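Local coordinates for protein acetyltransferase, GNAT family (Enterococcus faecalis, PDB 1U6M) that probably transfers an acyl group, as expected of a GNAT-family acetyltransferase using acetyl-CoA, to an acceptor that has not been identified, at residues N111-S119 / G130-V140; R161-V172 / L181-V189. One frame throughout, in Å; residues are numbered along the deposited sequence.

Contact 1 (N111-S119 / G130-V140); sequences NEWYLDTIS and GSKLLDALPEV. With SO4 (sulfate ion), chain E.
In the strand-loop-helix unit that forms the acetyl-CoA site of GNAT folds, Ile118 of strand 112-119 meets the first turns of helix 130-135, while Trp113 and Leu115 extend the apolar seam to 137-140. The strand and helix 130-135 run at 136° to each other. They come nearest at Gly130, whose CA lies 3.6 Å from Ile118 CG2, with 6.1 Å between the CA atoms of the two residues. The other branch of Ile118 crosses Leu134 at about a right angle, CD1 against CB at 3.8 Å. Further along, the methyls of Leu137 part: CD1 meets Leu115 CD1 at 3.7 Å, and CD2 turns to the Trp113 six-membered ring, 3.9 Å from CH2. The indole extends under 137-140 because its CG stands anti to the backbone N (chi1 -169°), and Val140 CG1 packs obliquely on it, 3.5 Å from CZ2. Gly130 N also gives a weak bond of 3.3 Å to O3 of a sulfate, which Arg125 binds as well. Between Leu115 and Ile118 the strand carries a classic beta bulge, Asp116 and Thr117 both facing Val73. A bulged strand followed by an anion-binding loop and helix is the hallmark of the GNAT fold, and the sulfate probably marks the place of the coenzyme's pyrophosphate.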
loop_
_atom_site.group_PDB
_atom_site.type_symbol
_atom_site.label_atom_id
_atom_site.label_comp_id
_atom_site.label_asym_id
_atom_site.label_seq_id
_atom_site.Cartn_x
_atom_site.Cartn_y
_atom_site.Cartn_z
ATOM N N ASN A 111 8.763 9.212 12.152
ATOM C CA ASN A 111 8.354 8.432 13.340
ATOM C C ASN A 111 6.985 7.649 13.368
ATOM O O ASN A 111 6.655 7.004 14.370
ATOM C CB ASN A 111 8.492 9.322 14.601
ATOM C CG ASN A 111 9.911 9.947 14.725
ATOM O OD1 ASN A 111 10.047 11.179 14.839
ATOM N ND2 ASN A 111 10.962 9.095 14.657
ATOM N N GLU A 112 6.221 7.689 12.281
ATOM C CA GLU A 112 5.086 6.776 12.120
ATOM C C GLU A 112 5.473 5.500 11.336
ATOM O O GLU A 112 6.453 5.492 10.574
ATOM C CB GLU A 112 3.909 7.516 11.479
ATOM C CG GLU A 112 4.038 7.665 9.987
ATOM C CD GLU A 112 3.200 8.748 9.423
ATOM O OE1 GLU A 112 3.320 9.015 8.213
ATOM O OE2 GLU A 112 2.438 9.365 10.176
ATOM N N TRP A 113 4.746 4.406 11.563
ATOM C CA TRP A 113 4.617 3.343 10.573
ATOM C C TRP A 113 3.492 3.797 9.624
ATOM O O TRP A 113 2.360 4.064 10.058
ATOM C CB TRP A 113 4.274 2.051 11.232
ATOM C CG TRP A 113 4.366 0.819 10.321
ATOM C CD1 TRP A 113 5.433 -0.018 10.178
ATOM C CD2 TRP A 113 3.327 0.285 9.466
ATOM N NE1 TRP A 113 5.131 -1.036 9.288
ATOM C CE2 TRP A 113 3.851 -0.865 8.836
ATOM C CE3 TRP A 113 2.016 0.685 9.164
ATOM C CZ2 TRP A 113 3.093 -1.639 7.938
ATOM C CZ3 TRP A 113 1.253 -0.085 8.259
ATOM C CH2 TRP A 113 1.788 -1.223 7.664
ATOM N N TYR A 114 3.839 4.033 8.363
ATOM C CA TYR A 114 2.887 4.616 7.450
ATOM C C TYR A 114 2.072 3.552 6.660
ATOM O O TYR A 114 2.658 2.646 6.028
ATOM C CB TYR A 114 3.595 5.528 6.467
ATOM C CG TYR A 114 2.640 6.135 5.452
ATOM C CD1 TYR A 114 2.700 5.770 4.091
ATOM C CD2 TYR A 114 1.668 7.051 5.834
ATOM C CE1 TYR A 114 1.827 6.342 3.152
ATOM C CE2 TYR A 114 0.772 7.613 4.868
ATOM C CZ TYR A 114 0.872 7.242 3.559
ATOM O OH TYR A 114 -0.006 7.771 2.629
ATOM N N LEU A 115 0.737 3.672 6.713
ATOM C CA LEU A 115 -0.153 2.803 5.955
ATOM C C LEU A 115 -0.296 3.354 4.555
ATOM O O LEU A 115 -0.951 4.348 4.340
ATOM C CB LEU A 115 -1.524 2.641 6.624
ATOM C CG LEU A 115 -2.666 1.959 5.810
ATOM C CD1 LEU A 115 -2.286 0.580 5.440
ATOM C CD2 LEU A 115 -4.072 1.998 6.571
ATOM N N ASP A 116 0.321 2.668 3.599
ATOM C CA ASP A 116 0.291 3.025 2.192
ATOM C C ASP A 116 -1.062 2.653 1.546
ATOM O O ASP A 116 -1.699 3.463 0.913
ATOM C CB ASP A 116 1.420 2.250 1.502
ATOM C CG ASP A 116 1.615 2.667 0.068
ATOM O OD1 ASP A 116 2.711 3.143 -0.278
ATOM O OD2 ASP A 116 0.681 2.551 -0.729
ATOM N N THR A 117 -1.485 1.388 1.704
ATOM C CA THR A 117 -2.710 0.981 1.118
ATOM C C THR A 117 -3.390 -0.205 1.784
ATOM O O THR A 117 -2.741 -1.133 2.250
ATOM C CB THR A 117 -2.599 0.792 -0.435
ATOM O OG1 THR A 117 -3.957 0.743 -0.914
ATOM C CG2 THR A 117 -2.065 -0.529 -0.835
ATOM N N ILE A 118 -4.721 -0.167 1.824
ATOM C CA ILE A 118 -5.510 -1.387 2.102
ATOM C C ILE A 118 -6.325 -1.660 0.849
ATOM O O ILE A 118 -7.073 -0.794 0.401
ATOM C CB ILE A 118 -6.445 -1.248 3.368
ATOM C CG1 ILE A 118 -5.601 -1.283 4.662
ATOM C CG2 ILE A 118 -7.524 -2.338 3.332
ATOM C CD1 ILE A 118 -6.277 -0.741 5.847
ATOM N N SER A 119 -6.130 -2.824 0.253
ATOM C CA SER A 119 -6.760 -3.189 -1.006
ATOM C C SER A 119 -7.504 -4.474 -0.863
ATOM O O SER A 119 -6.923 -5.448 -0.457
ATOM C CB SER A 119 -5.730 -3.452 -2.090
ATOM O OG SER A 119 -5.303 -2.195 -2.524
ATOM N N GLY A 130 -11.282 -4.966 4.668
ATOM C CA GLY A 130 -10.447 -3.794 4.857
ATOM C C GLY A 130 -10.371 -3.373 6.309
ATOM O O GLY A 130 -9.312 -2.985 6.817
ATOM N N SER A 131 -11.511 -3.483 6.977
ATOM C CA SER A 131 -11.645 -2.982 8.290
ATOM C C SER A 131 -10.999 -3.965 9.220
ATOM O O SER A 131 -10.396 -3.539 10.179
ATOM C CB SER A 131 -13.112 -2.670 8.626
ATOM O OG SER A 131 -13.361 -2.914 10.019
ATOM N N LYS A 132 -11.048 -5.258 8.917
ATOM C CA LYS A 132 -10.249 -6.246 9.687
ATOM C C LYS A 132 -8.737 -6.194 9.493
ATOM O O LYS A 132 -8.000 -6.486 10.405
ATOM C CB LYS A 132 -10.625 -7.673 9.325
ATOM C CG LYS A 132 -11.985 -8.045 9.657
ATOM C CD LYS A 132 -12.131 -9.497 9.251
ATOM C CE LYS A 132 -11.632 -10.395 10.369
ATOM N NZ LYS A 132 -12.594 -11.556 10.473
ATOM N N LEU A 133 -8.289 -5.897 8.280
ATOM C CA LEU A 133 -6.885 -5.695 8.011
ATOM C C LEU A 133 -6.356 -4.509 8.836
ATOM O O LEU A 133 -5.290 -4.577 9.426
ATOM C CB LEU A 133 -6.644 -5.524 6.484
ATOM C CG LEU A 133 -6.537 -6.826 5.679
ATOM C CD1 LEU A 133 -6.574 -6.506 4.229
ATOM C CD2 LEU A 133 -5.248 -7.548 6.045
ATOM N N LEU A 134 -7.139 -3.455 8.889
ATOM C CA LEU A 134 -6.823 -2.257 9.619
ATOM C C LEU A 134 -6.731 -2.541 11.149
ATOM O O LEU A 134 -5.803 -2.040 11.820
ATOM C CB LEU A 134 -7.887 -1.238 9.254
ATOM C CG LEU A 134 -7.963 0.138 9.843
ATOM C CD1 LEU A 134 -6.659 0.931 9.656
ATOM C CD2 LEU A 134 -9.150 0.829 9.172
ATOM N N ASP A 135 -7.635 -3.378 11.684
ATOM C CA ASP A 135 -7.540 -3.803 13.091
ATOM C C ASP A 135 -6.212 -4.503 13.459
ATOM O O ASP A 135 -5.844 -4.541 14.631
ATOM C CB ASP A 135 -8.700 -4.769 13.478
ATOM C CG ASP A 135 -10.047 -4.069 13.583
ATOM O OD1 ASP A 135 -10.118 -2.816 13.614
ATOM O OD2 ASP A 135 -11.073 -4.789 13.630
ATOM N N ALA A 136 -5.564 -5.127 12.481
ATOM C CA ALA A 136 -4.377 -5.971 12.676
ATOM C C ALA A 136 -3.122 -5.158 12.615
ATOM O O ALA A 136 -2.052 -5.658 12.884
ATOM C CB ALA A 136 -4.295 -7.046 11.555
ATOM N N LEU A 137 -3.250 -3.904 12.228
ATOM C CA LEU A 137 -2.080 -3.091 11.933
ATOM C C LEU A 137 -1.298 -2.521 13.133
ATOM O O LEU A 137 -0.110 -2.299 12.979
ATOM C CB LEU A 137 -2.452 -1.971 10.948
ATOM C CG LEU A 137 -2.591 -2.424 9.463
ATOM C CD1 LEU A 137 -2.916 -1.264 8.584
ATOM C CD2 LEU A 137 -1.336 -3.245 8.938
ATOM N N PRO A 138 -1.941 -2.223 14.299
ATOM C CA PRO A 138 -1.165 -1.756 15.470
ATOM C C PRO A 138 -0.027 -2.674 15.878
ATOM O O PRO A 138 1.043 -2.212 16.184
ATOM C CB PRO A 138 -2.224 -1.703 16.595
ATOM C CG PRO A 138 -3.461 -1.316 15.830
ATOM C CD PRO A 138 -3.377 -2.245 14.624
ATOM N N GLU A 139 -0.259 -3.957 15.890
ATOM C CA GLU A 139 0.806 -4.920 16.184
ATOM C C GLU A 139 1.987 -4.879 15.177
ATOM O O GLU A 139 3.176 -5.052 15.556
ATOM C CB GLU A 139 0.177 -6.303 16.275
ATOM C CG GLU A 139 -1.157 -6.330 17.202
ATOM C CD GLU A 139 -2.564 -6.070 16.467
ATOM O OE1 GLU A 139 -2.960 -4.894 16.181
ATOM O OE2 GLU A 139 -3.325 -7.050 16.247
ATOM N N VAL A 140 1.654 -4.632 13.904
ATOM C CA VAL A 140 2.653 -4.380 12.884
ATOM C C VAL A 140 3.470 -3.085 13.169
ATOM O O VAL A 140 4.665 -3.144 13.188
ATOM C CB VAL A 140 2.050 -4.354 11.452
ATOM C CG1 VAL A 140 3.168 -4.098 10.444
ATOM C CG2 VAL A 140 1.388 -5.682 11.173
HETATM O O2 SO4 E . -13.674 -2.858 1.587
HETATM O O3 SO4 E . -13.968 -4.018 2.974
HETATM O O4 SO4 E . -14.780 -3.855 1.516
#

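Contact 2 (R161-V172 / L181-V189); sequences RKLYASKGFKDV and LYNHMQKEV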
loop_
_atom_site.group_PDB
_atom_site.type_symbol
_atom_site.label_atom_id
_atom_site.label_comp_id
_atom_site.label_asym_id
_atom_site.label_seq_id
_atom_site.Cartn_x
_atom_site.Cartn_y
_atom_site.Cartn_z
ATOM N N ARG A 161 -12.661 8.619 6.469
ATOM C CA ARG A 161 -12.144 9.353 7.590
ATOM C C ARG A 161 -12.889 9.056 8.898
ATOM O O ARG A 161 -12.231 8.907 9.973
ATOM C CB ARG A 161 -12.064 10.852 7.277
ATOM C CG ARG A 161 -11.861 11.648 8.502
ATOM C CD ARG A 161 -11.511 13.109 8.246
ATOM N NE ARG A 161 -11.391 13.695 9.580
ATOM C CZ ARG A 161 -11.573 14.974 9.896
ATOM N NH1 ARG A 161 -11.855 15.895 8.963
ATOM N NH2 ARG A 161 -11.457 15.333 11.168
ATOM N N LYS A 162 -14.234 8.939 8.824
ATOM C CA LYS A 162 -15.053 8.457 9.957
ATOM C C LYS A 162 -14.687 7.043 10.420
ATOM O O LYS A 162 -14.635 6.748 11.640
ATOM C CB LYS A 162 -16.541 8.461 9.590
ATOM C CG LYS A 162 -17.505 8.778 10.758
ATOM C CD LYS A 162 -17.280 7.941 11.989
ATOM C CE LYS A 162 -18.311 8.218 13.118
ATOM N NZ LYS A 162 -18.440 9.666 13.492
ATOM N N LEU A 163 -14.489 6.161 9.453
ATOM C CA LEU A 163 -14.021 4.806 9.730
ATOM C C LEU A 163 -12.723 4.860 10.595
ATOM O O LEU A 163 -12.640 4.225 11.646
ATOM C CB LEU A 163 -13.756 4.059 8.389
ATOM C CG LEU A 163 -13.781 2.512 8.349
ATOM C CD1 LEU A 163 -12.914 1.943 7.222
ATOM C CD2 LEU A 163 -13.451 1.845 9.664
ATOM N N TYR A 164 -11.722 5.645 10.172
ATOM C CA TYR A 164 -10.429 5.710 10.889
ATOM C C TYR A 164 -10.555 6.372 12.254
ATOM O O TYR A 164 -9.967 5.874 13.263
ATOM C CB TYR A 164 -9.370 6.430 10.046
ATOM C CG TYR A 164 -9.243 5.898 8.645
ATOM C CD1 TYR A 164 -9.063 6.770 7.549
ATOM C CD2 TYR A 164 -9.286 4.517 8.392
ATOM C CE1 TYR A 164 -8.892 6.267 6.258
ATOM C CE2 TYR A 164 -9.131 4.002 7.070
ATOM C CZ TYR A 164 -8.941 4.883 6.035
ATOM O OH TYR A 164 -8.793 4.390 4.749
ATOM N N ALA A 165 -11.284 7.480 12.306
ATOM C CA ALA A 165 -11.677 8.086 13.592
ATOM C C ALA A 165 -12.175 7.066 14.652
ATOM O O ALA A 165 -11.771 7.096 15.817
ATOM C CB ALA A 165 -12.732 9.176 13.374
ATOM N N SER A 166 -13.041 6.150 14.215
ATOM C CA SER A 166 -13.721 5.220 15.105
ATOM C C SER A 166 -12.756 4.130 15.551
ATOM O O SER A 166 -13.068 3.334 16.427
ATOM C CB SER A 166 -14.920 4.597 14.364
ATOM O OG SER A 166 -14.569 3.438 13.570
ATOM N N LYS A 167 -11.594 4.072 14.917
ATOM C CA LYS A 167 -10.609 3.035 15.179
ATOM C C LYS A 167 -9.513 3.675 16.000
ATOM O O LYS A 167 -8.529 3.043 16.275
ATOM C CB LYS A 167 -10.000 2.528 13.861
ATOM C CG LYS A 167 -10.403 1.120 13.451
ATOM C CD LYS A 167 -11.899 0.979 13.212
ATOM C CE LYS A 167 -12.303 -0.482 13.064
ATOM N NZ LYS A 167 -11.519 -1.083 11.915
ATOM N N GLY A 168 -9.679 4.942 16.352
ATOM C CA GLY A 168 -8.711 5.651 17.204
ATOM C C GLY A 168 -7.740 6.590 16.495
ATOM O O GLY A 168 -6.796 7.045 17.138
ATOM N N PHE A 169 -7.921 6.829 15.176
ATOM C CA PHE A 169 -7.093 7.772 14.409
ATOM C C PHE A 169 -7.516 9.256 14.661
ATOM O O PHE A 169 -8.704 9.539 14.825
ATOM C CB PHE A 169 -7.129 7.459 12.912
ATOM C CG PHE A 169 -6.265 6.294 12.494
ATOM C CD1 PHE A 169 -6.765 4.985 12.521
ATOM C CD2 PHE A 169 -4.951 6.503 12.028
ATOM C CE1 PHE A 169 -5.996 3.883 12.131
ATOM C CE2 PHE A 169 -4.144 5.411 11.623
ATOM C CZ PHE A 169 -4.674 4.094 11.675
ATOM N N LYS A 170 -6.533 10.167 14.704
ATOM C CA LYS A 170 -6.731 11.589 15.006
ATOM C C LYS A 170 -6.030 12.413 13.955
ATOM O O LYS A 170 -4.879 12.133 13.638
ATOM C CB LYS A 170 -6.085 11.994 16.335
ATOM C CG LYS A 170 -6.252 11.058 17.505
ATOM C CD LYS A 170 -7.491 11.387 18.251
ATOM C CE LYS A 170 -7.665 10.432 19.390
ATOM N NZ LYS A 170 -9.105 10.507 19.786
ATOM N N ASP A 171 -6.716 13.437 13.457
ATOM C CA ASP A 171 -6.182 14.409 12.540
ATOM C C ASP A 171 -4.944 15.030 13.118
ATOM O O ASP A 171 -4.960 15.426 14.269
ATOM C CB ASP A 171 -7.207 15.515 12.316
ATOM C CG ASP A 171 -8.225 15.163 11.258
ATOM O OD1 ASP A 171 -8.647 13.986 11.126
ATOM O OD2 ASP A 171 -8.617 16.101 10.546
ATOM N N VAL A 172 -3.878 15.108 12.314
ATOM C CA VAL A 172 -2.554 15.602 12.738
ATOM C C VAL A 172 -2.063 16.749 11.817
ATOM O O VAL A 172 -1.559 17.733 12.316
ATOM C CB VAL A 172 -1.523 14.448 12.833
ATOM C CG1 VAL A 172 -0.068 14.982 12.965
ATOM C CG2 VAL A 172 -1.869 13.511 13.987
ATOM N N LEU A 181 -6.211 17.173 -1.864
ATOM C CA LEU A 181 -5.910 17.470 -0.442
ATOM C C LEU A 181 -6.220 16.258 0.455
ATOM O O LEU A 181 -7.195 15.545 0.229
ATOM C CB LEU A 181 -6.648 18.723 0.062
ATOM C CG LEU A 181 -6.427 20.047 -0.677
ATOM N N TYR A 182 -5.388 16.038 1.470
ATOM C CA TYR A 182 -5.546 14.897 2.382
ATOM C C TYR A 182 -5.464 15.321 3.828
ATOM O O TYR A 182 -4.755 16.261 4.124
ATOM C CB TYR A 182 -4.462 13.853 2.126
ATOM C CG TYR A 182 -4.550 13.195 0.779
ATOM C CD1 TYR A 182 -3.919 13.745 -0.328
ATOM C CD2 TYR A 182 -5.247 12.003 0.614
ATOM C CE1 TYR A 182 -4.003 13.117 -1.590
ATOM C CE2 TYR A 182 -5.350 11.383 -0.616
ATOM C CZ TYR A 182 -4.730 11.946 -1.712
ATOM O OH TYR A 182 -4.797 11.321 -2.917
ATOM N N ASN A 183 -6.201 14.633 4.710
ATOM C CA ASN A 183 -5.948 14.648 6.169
ATOM C C ASN A 183 -4.921 13.577 6.544
ATOM O O ASN A 183 -5.128 12.380 6.283
ATOM C CB ASN A 183 -7.234 14.360 6.988
ATOM C CG ASN A 183 -8.301 15.430 6.818
ATOM O OD1 ASN A 183 -8.154 16.534 7.329
ATOM N ND2 ASN A 183 -9.404 15.091 6.111
ATOM N N HIS A 184 -3.837 13.979 7.197
ATOM C CA HIS A 184 -2.920 12.979 7.714
ATOM C C HIS A 184 -3.360 12.722 9.139
ATOM O O HIS A 184 -3.511 13.667 9.912
ATOM C CB HIS A 184 -1.460 13.411 7.617
ATOM C CG HIS A 184 -0.476 12.292 7.800
ATOM N ND1 HIS A 184 -0.044 11.869 9.046
ATOM C CD2 HIS A 184 0.167 11.512 6.897
ATOM C CE1 HIS A 184 0.822 10.877 8.899
ATOM N NE2 HIS A 184 0.969 10.641 7.607
ATOM N N MET A 185 -3.634 11.444 9.444
ATOM C CA MET A 185 -4.152 11.010 10.715
ATOM C C MET A 185 -3.160 10.026 11.357
ATOM O O MET A 185 -2.402 9.359 10.664
ATOM C CB MET A 185 -5.524 10.360 10.545
ATOM C CG MET A 185 -6.594 11.190 9.749
ATOM S SD MET A 185 -8.226 10.337 9.631
ATOM C CE MET A 185 -8.853 10.721 11.283
ATOM N N GLN A 186 -3.098 9.980 12.678
ATOM C CA GLN A 186 -2.245 9.014 13.353
ATOM C C GLN A 186 -2.990 8.397 14.477
ATOM O O GLN A 186 -3.907 8.984 15.014
ATOM C CB GLN A 186 -0.992 9.665 13.909
ATOM C CG GLN A 186 -0.101 10.222 12.829
ATOM C CD GLN A 186 1.255 10.629 13.334
ATOM O OE1 GLN A 186 2.222 10.566 12.608
ATOM N NE2 GLN A 186 1.323 11.033 14.590
ATOM N N LYS A 187 -2.578 7.207 14.846
ATOM C CA LYS A 187 -3.134 6.518 15.969
ATOM C C LYS A 187 -1.960 6.081 16.791
ATOM O O LYS A 187 -1.024 5.522 16.264
ATOM C CB LYS A 187 -3.895 5.294 15.473
ATOM C CG LYS A 187 -4.360 4.431 16.567
ATOM C CD LYS A 187 -5.053 3.187 16.077
ATOM C CE LYS A 187 -5.490 2.355 17.313
ATOM N NZ LYS A 187 -6.196 1.245 16.790
ATOM N N GLU A 188 -2.010 6.331 18.085
ATOM C CA GLU A 188 -0.940 5.917 18.989
ATOM C C GLU A 188 -0.891 4.386 19.188
ATOM O O GLU A 188 -1.913 3.701 19.211
ATOM C CB GLU A 188 -1.057 6.651 20.334
ATOM C CG GLU A 188 -0.645 8.143 20.309
ATOM C CD GLU A 188 -0.883 8.882 21.682
ATOM O OE1 GLU A 188 -1.301 8.203 22.682
ATOM O OE2 GLU A 188 -0.647 10.137 21.741
ATOM N N VAL A 189 0.321 3.877 19.342
ATOM C CA VAL A 189 0.578 2.445 19.386
ATOM C C VAL A 189 1.408 2.103 20.650
ATOM O O VAL A 189 2.272 2.875 21.038
ATOM C CB VAL A 189 1.249 2.005 18.016
ATOM C CG1 VAL A 189 1.880 0.650 18.087
ATOM C CG2 VAL A 189 0.228 2.078 16.872
HETATM O O HOH W 1 -4.976 6.894 19.311
#
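Lys187 and Met185, on one face of strand 181-188, pack against Phe169 and the end of helix 161-165, and the contact is closely packed here. Lys187 CB sits over the centre of the Phe169 ring, 3.7 Å from the centroid and 9° off the normal, a clear CH-pi contact. From there the lysine chain runs fully extended past Gly168, with CG anti to the backbone N (chi1 173°), which brings NZ to Lys167 O at 3.0 Å, nearly in line with the carbonyl. Gly168, with its positive phi, closes the helix in a Schellman motif, and Phe169 N bonds back to Tyr164 O. Met185 wedges in beside it: its chain bends at the last torsion (chi3 79°), so that CE lies 4.0 Å from Phe169 CB while SD faces Arg161 CG and the edge of the Tyr164 ring. Asp171 borders this pocket, OD1 being close to the methyl, and its OD2 lies over a face of the Arg161 guanidinium, 3.0 Å from NH2, an attraction of charges without a directed N-H.

The opposite face of the hairpin is looser. There Val172 CG2 lies along the Gln186 chain, 3.9 Å from CG, and Lys170 is exposed. Between the strands, Lys170 and Gln186 exchange both backbone bonds, and Val172 N reaches His184 O at 2.8 Å. Where the helix gives way to the strand, a water links Gly168 O to Glu188 N. An ammonium group set against a carbonyl at the C-terminal end of a helix probably gains from the helix dipole, so Lys187 would join the hairpin to the helix by charge as well as by its methylenes.

Contacts 1 and 2 both reach the same mixed sheet, their centres 12 Å apart; strand 148-154 separates strand 112-120 of the first from strand 180-188 of the second. On the helical side Lys167 of contact 2 bridges to contact 1: its NZ forms a salt bridge with Asp135 OD1 at 2.8 Å and a probable hydrogen bond with Ser131 OG at 3.2 Å. Elsewhere Glu112 OE1 accepts a weak hydrogen bond from His184 NE2. Besides the sulfate at Gly130, another lies about 3 Å from the Leu115 side chain, and the Tyr164 side chain is likewise about 3 Å from a sulfate, consistent with both contacts bordering the coenzyme region.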